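Local coordinates for protein beta-carbonic anhydrase (Methanothermobacter thermautotrophicus, PDB 1G5C) that catalyses the reversible hydration of carbon dioxide to bicarbonate, as a zinc-dependent beta-class carbonic anhydrase of the archaeal "cab" type, at residues 28-33 and 53-58; 32-37 and 85-90; 58-63 and 130-135; 73-78 and 142-147; 79-84 and 150-155. All coordinates share one frame; numbering follows the deposited sequence.

Contact 1: 28-33 and 53-58; sequences CIITCM and KVIKNA. With ZN (zinc ion), chain G.
Cys28, Ile30 and Ile55 gather on one face of the ladder of peptide groups made by strands 27-32 and 53-57, while Thr31 and Lys56 meet on the other face, and along the facing edges the peptide N-H and C=O groups pair. The strands run parallel, the axes of 28-32 and 53-57 coming within 4.7 Å, as the two strands of a beta-alpha-beta unit completed by helix 40-45. On the first face, CD1 of Ile55 comes to 3.7 Å from SG of Cys28 and also touches CG1 of Ile30, whose side chain lies alongside it and points the same way. On the second, Thr31 has OG1 anti to N (chi1 -168°), which turns the hydroxyl to Val85 O and leaves its methyl CG2 3.6 Å from CG of Lys56. The extended lysine runs on past that methyl, and a water links its NZ to Cys32 O. Between the faces, Ile29 N donates to Lys53 O at 2.8 Å, and Ile55 N to Ile29 O in an almost straight bond (179°). The ladder fades at its C-terminal end, where Asn57 N reaches Thr31 O only weakly, at 3.4 Å, and the side chains of Cys32 and Asn57 diverge. There Cys32 SG binds zinc at 2.4 Å. The chemistry thus divides along the strands: a regularly bonded middle, apolar on the Ile30-Ile55 face, holds the backbones in register, and the loosening end delivers a metal ligand.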
# COMPACT_ATOMS: atom_id res chain seq x y z
N CYS A 28 10.72 5.11 -0.17
CA CYS A 28 9.48 4.42 0.18
C CYS A 28 8.71 5.41 1.03
O CYS A 28 9.23 5.92 2.03
CB CYS A 28 9.71 3.15 0.98
SG CYS A 28 8.11 2.43 1.49
N ILE A 29 7.47 5.69 0.62
CA ILE A 29 6.61 6.62 1.34
C ILE A 29 5.51 5.82 2.04
O ILE A 29 4.88 4.93 1.44
CB ILE A 29 5.91 7.64 0.38
CG1 ILE A 29 6.92 8.37 -0.51
CG2 ILE A 29 5.10 8.64 1.20
CD1 ILE A 29 7.79 9.38 0.21
N ILE A 30 5.28 6.12 3.31
CA ILE A 30 4.21 5.47 4.06
C ILE A 30 3.22 6.59 4.43
O ILE A 30 3.60 7.57 5.08
CB ILE A 30 4.75 4.79 5.35
CG1 ILE A 30 5.67 3.63 4.96
CG2 ILE A 30 3.60 4.27 6.19
CD1 ILE A 30 6.48 3.04 6.12
N THR A 31 1.97 6.45 4.00
CA THR A 31 0.99 7.48 4.31
C THR A 31 -0.43 6.92 4.48
O THR A 31 -0.62 5.69 4.59
CB THR A 31 1.04 8.62 3.25
OG1 THR A 31 0.26 9.75 3.72
CG2 THR A 31 0.52 8.13 1.87
N CYS A 32 -1.42 7.80 4.52
CA CYS A 32 -2.79 7.38 4.76
C CYS A 32 -3.60 7.17 3.48
O CYS A 32 -3.22 7.65 2.41
CB CYS A 32 -3.50 8.42 5.66
SG CYS A 32 -5.18 7.97 6.18
N MET A 33 -4.74 6.49 3.61
CA MET A 33 -5.61 6.19 2.47
C MET A 33 -6.56 7.36 2.11
O MET A 33 -7.32 7.28 1.12
CB MET A 33 -6.43 4.92 2.76
CG MET A 33 -7.46 5.12 3.85
SD MET A 33 -8.28 3.60 4.37
CE MET A 33 -9.48 3.45 3.18
N LYS A 53 8.12 4.02 -3.90
CA LYS A 53 7.24 2.90 -3.63
C LYS A 53 6.29 3.50 -2.60
O LYS A 53 6.73 4.23 -1.70
CB LYS A 53 8.02 1.73 -3.01
CG LYS A 53 8.81 0.88 -4.00
CD LYS A 53 9.90 1.69 -4.69
CE LYS A 53 10.75 0.82 -5.58
NZ LYS A 53 11.65 1.61 -6.45
N VAL A 54 4.99 3.21 -2.72
CA VAL A 54 4.04 3.85 -1.81
C VAL A 54 3.14 2.87 -1.04
O VAL A 54 2.45 2.05 -1.63
CB VAL A 54 3.13 4.86 -2.59
CG1 VAL A 54 2.21 5.63 -1.63
CG2 VAL A 54 4.00 5.85 -3.35
N ILE A 55 3.18 2.98 0.29
CA ILE A 55 2.36 2.14 1.16
C ILE A 55 1.28 3.03 1.78
O ILE A 55 1.57 4.15 2.21
CB ILE A 55 3.22 1.52 2.28
CG1 ILE A 55 4.31 0.65 1.65
CG2 ILE A 55 2.34 0.70 3.24
CD1 ILE A 55 5.42 0.20 2.63
N LYS A 56 0.04 2.54 1.82
CA LYS A 56 -1.06 3.32 2.38
C LYS A 56 -2.06 2.46 3.13
O LYS A 56 -2.45 1.39 2.65
CB LYS A 56 -1.84 4.08 1.28
CG LYS A 56 -1.07 5.17 0.53
CD LYS A 56 -1.99 5.87 -0.50
CE LYS A 56 -1.32 7.05 -1.19
NZ LYS A 56 -2.33 7.87 -1.96
N ASN A 57 -2.47 2.91 4.31
CA ASN A 57 -3.48 2.20 5.08
C ASN A 57 -4.24 3.26 5.87
O ASN A 57 -3.98 4.46 5.70
CB ASN A 57 -2.84 1.15 6.01
CG ASN A 57 -1.97 1.77 7.13
OD1 ASN A 57 -1.96 2.98 7.35
ND2 ASN A 57 -1.26 0.91 7.84
N ALA A 58 -5.18 2.86 6.72
CA ALA A 58 -5.96 3.85 7.45
C ALA A 58 -5.16 4.50 8.58
O ALA A 58 -4.83 3.85 9.57
CB ALA A 58 -7.24 3.20 8.02
ZN ZN G . -5.79 9.98 7.37
O HOH W 1 -4.30 8.53 -0.09
O HOH W 2 -7.70 10.51 6.93

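Contact 2: 32-37 and 85-90; sequences CMDSRL and VGHTDC. With ZN (zinc ion), chain G.
Cys32 and His87 approach each other at one zinc ion, which His87 NE2 binds at 2.1 Å and Cys90 SG at 2.4 Å; with Cys32 SG and a water 2.0 Å from the zinc they make up four ligands. The CB of Cys32 lies at the edge of the imidazole, 3.7 Å from His87 CD2, and the zinc-bound water is likewise in the ring plane. His87 ND1, on the far side of the ring from the metal, donates to Thr88 O from above the carbonyl plane and so helps fix the ring's rotation. One step outward, Asp34 OD2 accepts a hydrogen bond from the zinc-bound water; the modelled separation is very short, and its exact value is doubtful. Arg36 holds this carboxylate side-on: its NE binds Asp34 OD1 at 2.9 Å and its NH2 binds Asp34 OD2, both on the syn side. The anti lone pair of Asp34 OD1 takes Arg36 N, which forms an Asx turn. Further out, Arg36 turns the end of its guanidinium to Asp89, NH1 meeting Asp89 OD2 at 2.9 Å and NH2 meeting Asp89 O, the guanidinium and the Asp89 carboxylate planes being 84° apart. A bound buffer molecule lies close to Arg36 and bonds Ser35 OG, which suggests a pocket. The Asp-Arg pair is a recurrent feature of beta-class carbonic anhydrases, and its geometry here is consistent with holding the Asp34 carboxylate in place beside the zinc-bound water.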
# COMPACT_ATOMS: atom_id res chain seq x y z
N CYS A 32 -1.42 7.80 4.52
CA CYS A 32 -2.79 7.38 4.76
C CYS A 32 -3.60 7.17 3.48
O CYS A 32 -3.22 7.65 2.41
CB CYS A 32 -3.50 8.42 5.66
SG CYS A 32 -5.18 7.97 6.18
N MET A 33 -4.74 6.49 3.61
CA MET A 33 -5.61 6.19 2.47
C MET A 33 -6.56 7.36 2.11
O MET A 33 -7.32 7.28 1.12
CB MET A 33 -6.43 4.92 2.76
CG MET A 33 -7.46 5.12 3.85
SD MET A 33 -8.28 3.60 4.37
CE MET A 33 -9.48 3.45 3.18
N ASP A 34 -6.49 8.41 2.92
CA ASP A 34 -7.30 9.62 2.75
C ASP A 34 -7.32 10.09 1.29
O ASP A 34 -6.27 10.27 0.66
CB ASP A 34 -6.76 10.74 3.67
CG ASP A 34 -7.81 11.84 3.91
OD1 ASP A 34 -8.09 12.62 2.98
OD2 ASP A 34 -8.36 11.87 5.02
N SER A 35 -8.51 10.31 0.75
CA SER A 35 -8.65 10.73 -0.65
C SER A 35 -8.08 12.09 -0.99
O SER A 35 -7.79 12.37 -2.16
CB SER A 35 -10.12 10.69 -1.10
OG SER A 35 -10.86 11.76 -0.53
N ARG A 36 -7.89 12.95 0.01
CA ARG A 36 -7.34 14.27 -0.25
C ARG A 36 -5.84 14.27 -0.50
O ARG A 36 -5.25 15.30 -0.88
CB ARG A 36 -7.68 15.21 0.92
CG ARG A 36 -9.17 15.43 1.06
CD ARG A 36 -9.47 16.12 2.35
NE ARG A 36 -9.32 15.20 3.47
CZ ARG A 36 -9.48 15.54 4.74
NH1 ARG A 36 -9.79 16.80 5.09
NH2 ARG A 36 -9.35 14.61 5.68
N LEU A 37 -5.20 13.12 -0.27
CA LEU A 37 -3.77 13.01 -0.50
C LEU A 37 -3.48 12.63 -1.95
O LEU A 37 -2.35 12.77 -2.42
CB LEU A 37 -3.15 11.95 0.43
CG LEU A 37 -3.10 12.36 1.90
CD1 LEU A 37 -2.76 11.16 2.79
CD2 LEU A 37 -2.06 13.47 2.06
N VAL A 85 4.43 9.86 6.14
CA VAL A 85 3.78 11.16 6.00
C VAL A 85 2.36 11.12 6.56
O VAL A 85 1.44 10.51 5.98
CB VAL A 85 3.72 11.63 4.52
CG1 VAL A 85 3.09 13.03 4.44
CG2 VAL A 85 5.12 11.66 3.91
N GLY A 86 2.18 11.72 7.74
CA GLY A 86 0.84 11.79 8.30
C GLY A 86 0.22 13.05 7.74
O GLY A 86 0.88 13.78 6.99
N HIS A 87 -1.02 13.35 8.09
CA HIS A 87 -1.63 14.57 7.58
C HIS A 87 -2.63 15.11 8.59
O HIS A 87 -3.16 14.38 9.41
CB HIS A 87 -2.36 14.30 6.25
CG HIS A 87 -3.54 13.40 6.39
ND1 HIS A 87 -4.82 13.87 6.60
CD2 HIS A 87 -3.63 12.05 6.39
CE1 HIS A 87 -5.64 12.85 6.73
NE2 HIS A 87 -4.96 11.73 6.61
N THR A 88 -2.88 16.41 8.51
CA THR A 88 -3.82 17.05 9.42
C THR A 88 -5.23 16.60 9.05
O THR A 88 -5.50 16.23 7.90
CB THR A 88 -3.76 18.58 9.31
OG1 THR A 88 -3.97 18.95 7.95
CG2 THR A 88 -2.40 19.10 9.76
N ASP A 89 -6.12 16.65 10.04
CA ASP A 89 -7.52 16.25 9.88
C ASP A 89 -7.66 14.81 9.42
O ASP A 89 -8.42 14.51 8.49
CB ASP A 89 -8.24 17.19 8.90
CG ASP A 89 -9.75 16.99 8.91
OD1 ASP A 89 -10.29 16.70 9.99
OD2 ASP A 89 -10.40 17.14 7.87
N CYS A 90 -6.93 13.91 10.08
CA CYS A 90 -6.99 12.49 9.76
C CYS A 90 -8.19 11.88 10.47
O CYS A 90 -9.06 11.27 9.83
CB CYS A 90 -5.70 11.79 10.20
SG CYS A 90 -5.61 10.04 9.75
ZN ZN G . -5.79 9.98 7.37
O HOH W 2 -7.70 10.51 6.93

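Contact 3: 58-63 and 130-135; sequences AGNIVD and ENVIEG
Val62 and Gly135 form the tight end of a contact in which the loop between strand 53-57 and helix 64-77 packs against helix 128-141, on one side of the alpha/beta fold of the carbonic anhydrase. CG2 of Val62 presses on the bare backbone of the helix, 3.5 Å from CA of Gly135. A beta carbon on this glycine would run into that methyl, so the absence of a side chain is what lets loop and helix come so near. Ile84 of strand 81-87 touches Val62 and backs this end, while Val62 O is bonded by Arg138 one turn further along the helix.

The other end is looser and more polar, with Ile61 and Asn131 both partly exposed. Asn131 extends toward the loop with CG anti to N (chi1 178°), and its ND2 comes to 2.8 Å from Gly59 O; the bond is weak because the hydrogen points well aside (115°). A second weak bond runs from the same nitrogen to Asn60 O at 3.4 Å. OD1 of Asn131 rests 3.6 Å from CG1 of Ile61, the two side chains crossing at about a right angle. The amide planes of Asn60 and Asn131 are turned 51° apart, and their nitrogens approach each other as modelled. Two donors cannot bond, so the modelled rotation of the Asn60 amide is doubtful. More secure is a water between the backbones, which donates to Asn60 O at 2.8 Å and to Asn131 O at 2.8 Å.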
# COMPACT_ATOMS: atom_id res chain seq x y z
N ALA A 58 -5.18 2.86 6.72
CA ALA A 58 -5.96 3.85 7.45
C ALA A 58 -5.16 4.50 8.58
O ALA A 58 -4.83 3.85 9.57
CB ALA A 58 -7.24 3.20 8.02
N GLY A 59 -4.84 5.79 8.42
CA GLY A 59 -4.10 6.51 9.45
C GLY A 59 -2.59 6.39 9.42
O GLY A 59 -1.92 6.85 10.35
N ASN A 60 -2.04 5.81 8.34
CA ASN A 60 -0.60 5.59 8.21
C ASN A 60 0.02 5.08 9.50
O ASN A 60 1.00 5.63 10.03
CB ASN A 60 0.14 6.85 7.71
CG ASN A 60 -0.16 8.09 8.55
OD1 ASN A 60 -1.13 8.80 8.30
ND2 ASN A 60 0.68 8.36 9.52
N ILE A 61 -0.58 4.02 10.01
CA ILE A 61 -0.12 3.37 11.23
C ILE A 61 0.82 2.23 10.84
O ILE A 61 0.49 1.42 9.98
CB ILE A 61 -1.30 2.80 12.00
CG1 ILE A 61 -2.21 3.94 12.46
CG2 ILE A 61 -0.81 1.95 13.19
CD1 ILE A 61 -3.50 3.45 13.08
N VAL A 62 1.99 2.18 11.46
CA VAL A 62 2.97 1.15 11.15
C VAL A 62 2.65 -0.14 11.90
O VAL A 62 2.89 -0.25 13.10
CB VAL A 62 4.39 1.62 11.53
CG1 VAL A 62 5.40 0.52 11.24
CG2 VAL A 62 4.74 2.88 10.74
N ASP A 63 2.09 -1.11 11.18
CA ASP A 63 1.77 -2.41 11.77
C ASP A 63 2.63 -3.45 11.06
O ASP A 63 3.51 -3.09 10.26
CB ASP A 63 0.27 -2.72 11.61
CG ASP A 63 -0.18 -2.73 10.15
OD1 ASP A 63 -1.38 -3.00 9.89
OD2 ASP A 63 0.66 -2.47 9.27
N GLU A 130 1.91 12.46 16.89
CA GLU A 130 2.45 11.39 17.72
C GLU A 130 2.39 10.05 17.00
O GLU A 130 3.25 9.19 17.18
CB GLU A 130 1.70 11.32 19.06
CG GLU A 130 0.20 11.34 18.95
CD GLU A 130 -0.48 11.48 20.31
OE1 GLU A 130 -0.68 10.45 20.99
OE2 GLU A 130 -0.80 12.62 20.70
N ASN A 131 1.37 9.86 16.18
CA ASN A 131 1.27 8.61 15.43
C ASN A 131 2.46 8.47 14.48
O ASN A 131 3.02 7.38 14.32
CB ASN A 131 -0.03 8.57 14.64
CG ASN A 131 -0.15 7.33 13.81
OD1 ASN A 131 -0.08 6.23 14.34
ND2 ASN A 131 -0.32 7.50 12.50
N VAL A 132 2.86 9.58 13.85
CA VAL A 132 4.00 9.56 12.95
C VAL A 132 5.32 9.22 13.70
O VAL A 132 6.09 8.35 13.27
CB VAL A 132 4.18 10.91 12.22
CG1 VAL A 132 5.53 10.93 11.51
CG2 VAL A 132 3.06 11.13 11.20
N ILE A 133 5.56 9.91 14.81
CA ILE A 133 6.75 9.68 15.61
C ILE A 133 6.77 8.23 16.06
O ILE A 133 7.81 7.57 16.05
CB ILE A 133 6.77 10.60 16.86
CG1 ILE A 133 6.95 12.06 16.42
CG2 ILE A 133 7.93 10.20 17.80
CD1 ILE A 133 8.24 12.31 15.70
N GLU A 134 5.62 7.73 16.48
CA GLU A 134 5.50 6.35 16.93
C GLU A 134 5.85 5.40 15.77
O GLU A 134 6.51 4.37 15.97
CB GLU A 134 4.07 6.10 17.41
CG GLU A 134 3.78 4.66 17.83
CD GLU A 134 4.74 4.17 18.90
OE1 GLU A 134 5.04 4.94 19.84
OE2 GLU A 134 5.20 3.01 18.80
N GLY A 135 5.39 5.73 14.56
CA GLY A 135 5.69 4.88 13.42
C GLY A 135 7.18 4.86 13.15
O GLY A 135 7.75 3.84 12.80
O HOH W 3 3.08 5.96 11.91

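Contact 4: 73-78 and 142-147; sequences AIYALG and SPLIPE. With CA (calcium ion), chain H.
Ile74 and Ile145 mark the nearest approach of the two backbones, CA to CA 8.1 Å, so helix 64-77 and the loop after helix 128-141 meet through side chains. The helix is in its last turn here. The loop begins with a type I beta turn from Ser142 to Ile145, closed by Ile145 N to Ser142 O at 2.9 Å, and an ST turn in which Ser142 OG accepts from Leu144 N braces the same bend. Onto this turn reaches Tyr75, with CG anti to the carbonyl carbon (chi1 -55°), a torsion that sends the ring out from the helix. Its hydroxyl donates to Leu144 O at a short 2.5 Å, from well above the carbonyl plane (47°), while that oxygen stays near the plane of the ring. Pro146 approaches from the opposite direction, with CD 3.2 Å from Tyr75 OH. Replacing Tyr75 by a phenylalanine would probably leave Leu144 O without this donor and free the turn to shift against the helix. Beside the ring, CD1 of Ile74 touches CD1 of Ile145 at 3.8 Å, the two side chains crossing at about a right angle, and CG2 of Ile74 lies over the rim of one face of the tyrosine ring. Past the proline, Glu147 O binds a calcium ion. The contact lies at the dimer interface: Val109 of the second subunit packs on Tyr75, and Val113 of that subunit on Leu144, while Ile74 also rests on Ile149, just before strand 150-156.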
# COMPACT_ATOMS: atom_id res chain seq x y z
N ALA A 73 10.41 -3.60 0.01
CA ALA A 73 10.95 -2.45 -0.70
C ALA A 73 12.47 -2.35 -0.49
O ALA A 73 13.22 -2.05 -1.42
CB ALA A 73 10.27 -1.20 -0.24
N ILE A 74 12.92 -2.60 0.74
CA ILE A 74 14.34 -2.51 1.05
C ILE A 74 15.19 -3.63 0.43
O ILE A 74 16.15 -3.36 -0.29
CB ILE A 74 14.57 -2.54 2.59
CG1 ILE A 74 13.89 -1.32 3.24
CG2 ILE A 74 16.06 -2.51 2.89
CD1 ILE A 74 13.79 -1.39 4.77
N TYR A 75 14.83 -4.88 0.68
CA TYR A 75 15.64 -5.98 0.18
C TYR A 75 15.49 -6.34 -1.30
O TYR A 75 16.46 -6.75 -1.93
CB TYR A 75 15.37 -7.21 1.06
CG TYR A 75 15.62 -6.93 2.53
CD1 TYR A 75 14.62 -7.12 3.48
CD2 TYR A 75 16.85 -6.42 2.95
CE1 TYR A 75 14.84 -6.81 4.82
CE2 TYR A 75 17.09 -6.10 4.28
CZ TYR A 75 16.08 -6.29 5.21
OH TYR A 75 16.31 -5.94 6.53
N ALA A 76 14.30 -6.16 -1.84
CA ALA A 76 14.06 -6.49 -3.25
C ALA A 76 14.24 -5.31 -4.19
O ALA A 76 14.63 -5.48 -5.34
CB ALA A 76 12.66 -7.06 -3.42
N LEU A 77 13.96 -4.10 -3.69
CA LEU A 77 14.01 -2.91 -4.52
C LEU A 77 15.07 -1.89 -4.16
O LEU A 77 15.06 -0.79 -4.71
CB LEU A 77 12.62 -2.27 -4.55
CG LEU A 77 11.53 -3.18 -5.15
CD1 LEU A 77 10.11 -2.65 -4.83
CD2 LEU A 77 11.75 -3.27 -6.66
N GLY A 78 15.97 -2.24 -3.25
CA GLY A 78 17.03 -1.33 -2.87
C GLY A 78 16.67 -0.04 -2.13
O GLY A 78 17.46 0.90 -2.11
N SER A 142 12.51 -2.19 14.51
CA SER A 142 12.30 -3.49 13.90
C SER A 142 13.55 -4.18 13.39
O SER A 142 14.35 -3.59 12.67
CB SER A 142 11.28 -3.39 12.76
OG SER A 142 11.22 -4.62 12.04
N PRO A 143 13.73 -5.46 13.77
CA PRO A 143 14.89 -6.23 13.32
C PRO A 143 14.87 -6.45 11.80
O PRO A 143 15.85 -6.90 11.21
CB PRO A 143 14.78 -7.53 14.12
CG PRO A 143 13.29 -7.64 14.41
CD PRO A 143 12.93 -6.22 14.75
N LEU A 144 13.75 -6.12 11.16
CA LEU A 144 13.63 -6.25 9.70
C LEU A 144 14.11 -4.98 9.00
O LEU A 144 14.36 -4.98 7.79
CB LEU A 144 12.17 -6.50 9.30
CG LEU A 144 11.70 -7.94 9.23
CD1 LEU A 144 10.21 -7.98 8.90
CD2 LEU A 144 12.51 -8.67 8.17
N ILE A 145 14.22 -3.90 9.75
CA ILE A 145 14.66 -2.64 9.18
C ILE A 145 16.12 -2.35 9.59
O ILE A 145 16.40 -2.07 10.76
CB ILE A 145 13.77 -1.47 9.67
CG1 ILE A 145 12.28 -1.81 9.45
CG2 ILE A 145 14.14 -0.19 8.94
CD1 ILE A 145 11.90 -2.14 7.99
N PRO A 146 17.07 -2.43 8.63
CA PRO A 146 18.48 -2.17 8.95
C PRO A 146 18.68 -0.72 9.36
O PRO A 146 18.00 0.18 8.84
CB PRO A 146 19.21 -2.49 7.64
CG PRO A 146 18.30 -3.44 6.94
CD PRO A 146 16.92 -2.88 7.24
N GLU A 147 19.60 -0.48 10.29
CA GLU A 147 19.84 0.90 10.72
C GLU A 147 20.44 1.72 9.60
O GLU A 147 20.38 2.92 9.65
CB GLU A 147 20.71 0.95 11.97
CG GLU A 147 19.96 0.53 13.21
CD GLU A 147 20.75 0.74 14.49
OE1 GLU A 147 21.98 0.97 14.40
OE2 GLU A 147 20.14 0.66 15.58
CA CA H . 21.43 5.03 10.27
O HOH W 4 19.09 5.64 9.24

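Contact 5: 79-84 and 150-155; sequences DNEIII and GVHGLI. Unlike the reference sequence in segment 79-84: Asp79 (reference Val).
Glu81 and His152 face each other across strands 81-87 and 150-156, carboxylate and imidazole planes 59° apart. Glu81 is extended, its CG anti to N (chi1 178°), which lays CG in the plane of the ring at its edge and carries OE2 to 2.8 Å from His152 NE2. That bond is weak, bent to 116°, and NE2 has a second partner in Glu170, while ND1 is bonded to the backbone N of Asp169. Were Glu81 an alanine, His152 would probably lose one of the two carboxylates at NE2 and a gap would open along the ring edge. Ile83 follows on the same face: its CG1 sits at the imidazole edge, and its CG2 meets CD1 of Leu154 at 3.7 Å, the two side chains crossing obliquely. Beneath them, a regular parallel ladder runs through Ile82 N to Gly150 O (2.7 Å), His152 N to Ile82 O (2.8 Å) and Ile84 N to His152 O (2.9 Å). On the reverse face, Ile82, Ile84 and Val151 all pack against Leu139 of helix 128-141. In the sheet, strand 81-87 lies between strand 150-156 and strand 27-32, to which Ile83 is hydrogen-bonded.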
# COMPACT_ATOMS: atom_id res chain seq x y z
N ASP A 79 15.49 0.03 -1.52
CA ASP A 79 15.12 1.24 -0.79
C ASP A 79 16.05 1.48 0.39
O ASP A 79 16.34 0.56 1.16
CB ASP A 79 13.67 1.16 -0.32
CG ASP A 79 12.71 1.34 -1.45
OD1 ASP A 79 11.53 0.95 -1.32
OD2 ASP A 79 13.13 1.89 -2.49
N ASN A 80 16.51 2.71 0.52
CA ASN A 80 17.41 3.04 1.61
C ASN A 80 16.91 4.27 2.36
O ASN A 80 17.60 4.80 3.22
CB ASN A 80 18.85 3.27 1.08
CG ASN A 80 18.94 4.41 0.09
OD1 ASN A 80 18.17 5.36 0.14
ND2 ASN A 80 19.92 4.32 -0.82
N GLU A 81 15.69 4.70 2.04
CA GLU A 81 15.10 5.84 2.72
C GLU A 81 13.58 5.68 2.79
O GLU A 81 12.92 5.47 1.77
CB GLU A 81 15.45 7.14 1.99
CG GLU A 81 14.82 8.40 2.58
CD GLU A 81 15.51 9.68 2.11
OE1 GLU A 81 16.02 9.69 0.97
OE2 GLU A 81 15.56 10.66 2.88
N ILE A 82 13.04 5.79 3.99
CA ILE A 82 11.61 5.66 4.20
C ILE A 82 11.09 6.95 4.82
O ILE A 82 11.72 7.49 5.74
CB ILE A 82 11.28 4.49 5.17
CG1 ILE A 82 11.80 3.18 4.60
CG2 ILE A 82 9.77 4.43 5.41
CD1 ILE A 82 11.68 2.01 5.57
N ILE A 83 9.95 7.43 4.34
CA ILE A 83 9.34 8.65 4.87
C ILE A 83 7.88 8.39 5.22
O ILE A 83 7.06 8.07 4.34
CB ILE A 83 9.36 9.83 3.84
CG1 ILE A 83 10.78 10.12 3.38
CG2 ILE A 83 8.77 11.08 4.48
CD1 ILE A 83 10.87 11.18 2.25
N ILE A 84 7.55 8.50 6.50
CA ILE A 84 6.17 8.33 6.90
C ILE A 84 5.60 9.74 6.77
O ILE A 84 6.24 10.71 7.21
CB ILE A 84 6.03 7.86 8.36
CG1 ILE A 84 6.65 6.46 8.52
CG2 ILE A 84 4.54 7.87 8.76
CD1 ILE A 84 6.71 5.95 9.98
N GLY A 150 17.45 5.21 6.19
CA GLY A 150 17.02 6.46 6.79
C GLY A 150 15.51 6.46 6.95
O GLY A 150 14.80 6.13 6.00
N VAL A 151 15.02 6.81 8.14
CA VAL A 151 13.58 6.83 8.40
C VAL A 151 13.17 8.21 8.92
O VAL A 151 13.63 8.66 9.98
CB VAL A 151 13.19 5.74 9.41
CG1 VAL A 151 11.68 5.68 9.58
CG2 VAL A 151 13.71 4.39 8.94
N HIS A 152 12.33 8.89 8.14
CA HIS A 152 11.90 10.24 8.45
C HIS A 152 10.41 10.30 8.73
O HIS A 152 9.64 9.48 8.24
CB HIS A 152 12.25 11.17 7.28
CG HIS A 152 13.66 11.02 6.79
ND1 HIS A 152 14.75 11.44 7.51
CD2 HIS A 152 14.15 10.49 5.64
CE1 HIS A 152 15.86 11.18 6.84
NE2 HIS A 152 15.52 10.60 5.70
N GLY A 153 10.00 11.30 9.51
CA GLY A 153 8.60 11.46 9.83
C GLY A 153 8.19 12.88 9.52
O GLY A 153 8.85 13.83 9.94
N LEU A 154 7.09 13.02 8.77
CA LEU A 154 6.60 14.33 8.37
C LEU A 154 5.10 14.34 8.52
O LEU A 154 4.47 13.28 8.59
CB LEU A 154 6.90 14.61 6.88
CG LEU A 154 8.32 14.47 6.32
CD1 LEU A 154 8.30 14.73 4.81
CD2 LEU A 154 9.23 15.44 7.02
N ILE A 155 4.54 15.54 8.59
CA ILE A 155 3.10 15.67 8.61
C ILE A 155 2.78 16.74 7.57
O ILE A 155 3.44 17.79 7.52
CB ILE A 155 2.53 16.06 9.98
CG1 ILE A 155 1.01 16.08 9.89
CG2 ILE A 155 3.08 17.39 10.43
CD1 ILE A 155 0.28 16.12 11.23

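Contacts 1 and 5 belong to one sheet: strand 27-32 joins strand 81-87 through Ile30 N to Ile83 O at 2.8 Å, and the centres of the two contacts are about 11 Å apart. Contact 2 takes up where these strands end, at the zinc, with Val85 N 2.7 Å from Ile30 O and Gly86 N 2.9 Å from Leu154 O. Contact 3 closes in beside the metal, sharing Ala58 with contact 1 and packing Asn60 OD1 3.6 Å from Cys32 CB. Its helix also lies on contact 5, with Val132 CG1 3.5 Å from Gly153 CA. Contact 4 is remote, its centre about 25 Å from that of contact 2, but Ile74 CD1 still touches Ile82 CD1 of contact 5.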